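Local coordinates for conserved exported protein (Bacteroides fragilis, PDB 3CLW), which is probably a glycoside hydrolase that cleaves O-glycosidic bonds, although its substrate is unknown, at residues A[75-78]-A[79-82]; A[85-88]-A[89-92]. All coordinates share one frame; numbering follows the deposited sequence.

Both contacts lie in the long connection between strand 68-71 and helix 108-119 of a TIM-barrel protein, probably an enzyme, related to glycoside hydrolase family 30. Going from the N terminus, contact 1 turns the chain at residues 75-82, and contact 2 bends it again at residues 85-92; they follow in series, neither enclosing nor crossing the other. Their centres are about 9 Å apart, because the second bend brings Thr-92 back beside the start of the first. There Tyr-77 N probably bonds to Thr-92 O (2.9 Å) and Ser-76 OG to Thr-92 N (3.1 Å). Glu-198, reached by both Ser-76 and Thr-92, ties the pair to a later part of the barrel domain.

Contact 1: residues A[75-78]-A[79-82]; sequences GSYE and NREA
The carbonyl oxygen Tyr-77 O is gripped twice by one residue: Arg-80 NH2 donates at 2.8 Å with an N-H...O angle of 158°, and Arg-80 N at a longer 3.3 Å. The two donors approach from opposite faces of the carbonyl plane, neither on a lone pair. Tyr-77 O itself lies in the guanidinium plane, at its edge, which helps fix the rotation of that group. Arg-80 reaches back because CG sits between its own backbone N and carbonyl carbon (chi1 76°) and the chain then runs extended to NE, alongside Tyr-77 and pointing the same way. The guanidinium lies flat on the phenol ring, planes 12° apart and centres 4.2 Å apart, with NH2 over the middle of the ring. This is a stacked cation-pi contact, with Arg-80 NH2 3.6 Å from Tyr-77 CZ.

The backbone beneath is a type I turn from Tyr-77 to Arg-80, followed at once by a second from Asn-79 to Ala-82, in the loop that leaves barrel strand 68-71. Just before them Gly-75, whose phi is positive, offers its carbonyl to a residue that both turns share: Asn-79 N donates to Gly-75 O at 3.0 Å. A water joins the successive turns, giving a hydrogen to Glu-78 O and accepting one from Glu-81 N. Glu-78 bends away from Arg-80 at chi2 to form a salt bridge with Lys-106, and its OE2 also accepts from Cys-94 N. Asn-79 ND2 is held by Glu-84 and by the carbonyl of Ala-140.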
loop_
_atom_site.group_PDB
_atom_site.type_symbol
_atom_site.label_atom_id
_atom_site.label_comp_id
_atom_site.label_asym_id
_atom_site.label_seq_id
_atom_site.Cartn_x
_atom_site.Cartn_y
_atom_site.Cartn_z
ATOM N N GLY A 75 -0.109 13.618 -17.697
ATOM C CA GLY A 75 -0.770 14.518 -18.627
ATOM C C GLY A 75 -1.651 13.860 -19.671
ATOM O O GLY A 75 -1.875 14.413 -20.745
ATOM N N SER A 76 -2.162 12.679 -19.382
ATOM C CA SER A 76 -3.107 12.083 -20.293
ATOM C C SER A 76 -4.389 12.954 -20.403
ATOM O O SER A 76 -5.140 12.836 -21.351
ATOM C CB SER A 76 -3.453 10.664 -19.852
ATOM O OG SER A 76 -3.861 10.627 -18.511
ATOM N N TYR A 77 -4.601 13.845 -19.445
ATOM C CA TYR A 77 -5.702 14.789 -19.521
ATOM C C TYR A 77 -5.440 15.900 -20.546
ATOM O O TYR A 77 -6.279 16.143 -21.413
ATOM C CB TYR A 77 -6.041 15.383 -18.140
ATOM C CG TYR A 77 -7.100 16.469 -18.219
ATOM C CD1 TYR A 77 -8.456 16.137 -18.243
ATOM C CD2 TYR A 77 -6.748 17.828 -18.298
ATOM C CE1 TYR A 77 -9.441 17.111 -18.320
ATOM C CE2 TYR A 77 -7.715 18.803 -18.391
ATOM C CZ TYR A 77 -9.086 18.437 -18.401
ATOM O OH TYR A 77 -10.102 19.415 -18.477
ATOM N N GLU A 78 -4.308 16.606 -20.452
ATOM C CA GLU A 78 -3.962 17.611 -21.490
ATOM C C GLU A 78 -3.866 16.974 -22.895
ATOM O O GLU A 78 -4.130 17.630 -23.880
ATOM C CB GLU A 78 -2.617 18.303 -21.196
ATOM C CG GLU A 78 -2.597 19.253 -20.006
ATOM C CD GLU A 78 -2.247 18.547 -18.696
ATOM O OE1 GLU A 78 -2.369 17.288 -18.629
ATOM O OE2 GLU A 78 -1.841 19.258 -17.739
ATOM N N ASN A 79 -3.461 15.706 -22.965
ATOM C CA ASN A 79 -3.154 15.038 -24.228
ATOM C C ASN A 79 -4.340 14.200 -24.680
ATOM O O ASN A 79 -4.187 13.326 -25.519
ATOM C CB ASN A 79 -1.944 14.105 -24.039
ATOM C CG ASN A 79 -1.333 13.642 -25.352
ATOM O OD1 ASN A 79 -1.181 14.410 -26.284
ATOM N ND2 ASN A 79 -0.906 12.408 -25.386
ATOM N N ARG A 80 -5.523 14.464 -24.127
ATOM C CA ARG A 80 -6.620 13.516 -24.295
ATOM C C ARG A 80 -7.169 13.337 -25.725
ATOM O O ARG A 80 -7.781 12.308 -25.995
ATOM C CB ARG A 80 -7.737 13.752 -23.262
ATOM C CG ARG A 80 -8.646 14.929 -23.497
ATOM C CD ARG A 80 -9.378 15.268 -22.198
ATOM N NE ARG A 80 -10.156 16.505 -22.301
ATOM C CZ ARG A 80 -9.661 17.728 -22.138
ATOM N NH1 ARG A 80 -10.454 18.804 -22.267
ATOM N NH2 ARG A 80 -8.373 17.888 -21.851
ATOM N N GLU A 81 -6.945 14.317 -26.614
ATOM C CA GLU A 81 -7.347 14.210 -28.035
ATOM C C GLU A 81 -6.488 13.206 -28.828
ATOM O O GLU A 81 -6.836 12.868 -29.972
ATOM C CB GLU A 81 -7.314 15.585 -28.733
ATOM C CG GLU A 81 -8.389 16.570 -28.275
ATOM C CD GLU A 81 -8.280 17.970 -28.923
ATOM O OE1 GLU A 81 -7.687 18.115 -30.013
ATOM O OE2 GLU A 81 -8.808 18.954 -28.337
ATOM N N ALA A 82 -5.372 12.747 -28.226
ATOM C CA ALA A 82 -4.477 11.756 -28.810
ATOM C C ALA A 82 -5.053 10.367 -28.575
ATOM O O ALA A 82 -6.179 10.260 -28.083
ATOM C CB ALA A 82 -3.061 11.873 -28.175
HETATM O O HOH W 1 -5.190 16.734 -26.402
#

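Contact 2: residues A[85-88]-A[89-92]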
loop_
_atom_site.group_PDB
_atom_site.type_symbol
_atom_site.label_atom_id
_atom_site.label_comp_id
_atom_site.label_asym_id
_atom_site.label_seq_id
_atom_site.Cartn_x
_atom_site.Cartn_y
_atom_site.Cartn_z
ATOM N N VAL A 85 -5.590 7.622 -22.538
ATOM C CA VAL A 85 -6.525 7.035 -21.572
ATOM C C VAL A 85 -7.954 7.313 -22.043
ATOM O O VAL A 85 -8.305 8.458 -22.400
ATOM C CB VAL A 85 -6.286 7.621 -20.146
ATOM C CG1 VAL A 85 -7.274 7.055 -19.113
ATOM C CG2 VAL A 85 -4.835 7.357 -19.710
ATOM N N ASP A 86 -8.769 6.262 -22.057
ATOM C CA ASP A 86 -10.069 6.299 -22.751
ATOM C C ASP A 86 -11.270 6.748 -21.901
ATOM O O ASP A 86 -12.416 6.647 -22.340
ATOM C CB ASP A 86 -10.353 4.952 -23.453
ATOM C CG ASP A 86 -10.513 3.784 -22.485
ATOM O OD1 ASP A 86 -10.781 3.976 -21.282
ATOM O OD2 ASP A 86 -10.372 2.631 -22.937
ATOM N N ASN A 87 -11.016 7.256 -20.698
ATOM C CA ASN A 87 -12.091 7.649 -19.811
ATOM C C ASN A 87 -11.642 8.815 -18.933
ATOM O O ASN A 87 -10.425 9.076 -18.760
ATOM C CB ASN A 87 -12.511 6.456 -18.945
ATOM C CG ASN A 87 -11.427 6.039 -17.997
ATOM O OD1 ASN A 87 -11.286 6.626 -16.927
ATOM N ND2 ASN A 87 -10.632 5.028 -18.386
ATOM N N SER A 88 -12.627 9.505 -18.367
ATOM C CA SER A 88 -12.377 10.751 -17.673
ATOM C C SER A 88 -11.923 10.575 -16.234
ATOM O O SER A 88 -11.291 11.478 -15.681
ATOM C CB SER A 88 -13.595 11.675 -17.755
ATOM O OG SER A 88 -14.683 11.111 -17.069
ATOM N N TRP A 89 -12.240 9.437 -15.622
ATOM C CA TRP A 89 -11.797 9.167 -14.254
ATOM C C TRP A 89 -10.261 9.068 -14.130
ATOM O O TRP A 89 -9.661 9.559 -13.171
ATOM C CB TRP A 89 -12.382 7.847 -13.782
ATOM C CG TRP A 89 -13.799 7.891 -13.277
ATOM C CD1 TRP A 89 -14.912 7.349 -13.882
ATOM C CD2 TRP A 89 -14.249 8.470 -12.044
ATOM N NE1 TRP A 89 -16.027 7.575 -13.098
ATOM C CE2 TRP A 89 -15.650 8.250 -11.965
ATOM C CE3 TRP A 89 -13.607 9.162 -10.995
ATOM C CZ2 TRP A 89 -16.409 8.684 -10.877
ATOM C CZ3 TRP A 89 -14.358 9.585 -9.917
ATOM C CH2 TRP A 89 -15.748 9.350 -9.868
ATOM N N ASN A 90 -9.650 8.396 -15.111
ATOM C CA ASN A 90 -8.295 7.871 -14.974
ATOM C C ASN A 90 -7.222 8.697 -15.666
ATOM O O ASN A 90 -6.046 8.325 -15.636
ATOM C CB ASN A 90 -8.245 6.433 -15.467
ATOM C CG ASN A 90 -9.097 5.503 -14.625
ATOM O OD1 ASN A 90 -9.683 5.903 -13.640
ATOM N ND2 ASN A 90 -9.163 4.263 -15.022
ATOM N N ARG A 91 -7.637 9.805 -16.280
ATOM C CA ARG A 91 -6.728 10.778 -16.878
ATOM C C ARG A 91 -6.119 11.642 -15.785
ATOM O O ARG A 91 -6.756 11.884 -14.749
ATOM C CB ARG A 91 -7.485 11.674 -17.870
ATOM C CG ARG A 91 -7.676 11.019 -19.233
ATOM C CD ARG A 91 -8.693 11.782 -20.083
ATOM N NE ARG A 91 -9.137 10.948 -21.190
ATOM C CZ ARG A 91 -10.373 10.963 -21.701
ATOM N NH1 ARG A 91 -11.341 11.762 -21.221
ATOM N NH2 ARG A 91 -10.633 10.156 -22.691
ATOM N N THR A 92 -4.889 12.101 -16.017
ATOM C CA THR A 92 -4.171 12.946 -15.053
ATOM C C THR A 92 -3.662 14.199 -15.736
ATOM O O THR A 92 -3.282 14.153 -16.915
ATOM C CB THR A 92 -2.928 12.205 -14.411
ATOM O OG1 THR A 92 -1.916 11.970 -15.410
ATOM C CG2 THR A 92 -3.318 10.868 -13.831
#
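The bend at residues 85-92 belongs to the connection from strand 68-71 to helix 108-119, and the side chain of Arg-91 closes it by folding back to the carbonyl of Val-85. Arg-91 grips that oxygen side-on: NE and NH2 both lie 2.9 Å from Val-85 O. NH2 comes in the carbonyl plane, on a lone pair, whereas NE stands above that plane. One face of the guanidinium is covered by Asn-87 O, 3.3 Å above it and offset toward the rim, so this carbonyl packs over the group while Val-85 O bonds near its edge. The aliphatic part of the arginine also finds a partner, since Arg-91 CG rests 3.8 Å from Val-85 CB.

Inside the bend the side chain of Asn-87 returns to the main chain. With CG between the backbone N and the carbonyl carbon (chi1 66°), OD1 is carried forward to accept from Asn-90 N at 3.0 Å, a side-chain-to-backbone bond to the third residue on in this barrel loop. The amide is gripped at its other end as well: Asn-87 ND2 donates to Asp-86 OD1 at 3.1 Å, almost straight at 166°, and also to Phe-196 O, while the other carboxylate oxygen, Asp-86 OD2, is hydrogen-bonded to Ser-195 OG. These bonds set which way the amide is turned. The Asn-90 amide stands nearly perpendicular to it, at 84°, and sends its own ND2 to the same Phe-196 O. Val-85 CG1 meets Asn-90 CB at 3.8 Å, the two side chains crossing at about a right angle. Trp-89 swings outward from the bend, where its ring meets Phe-32 of helix 30-36 edge-to-face, and Ser-88 OG bonds to Gln-382.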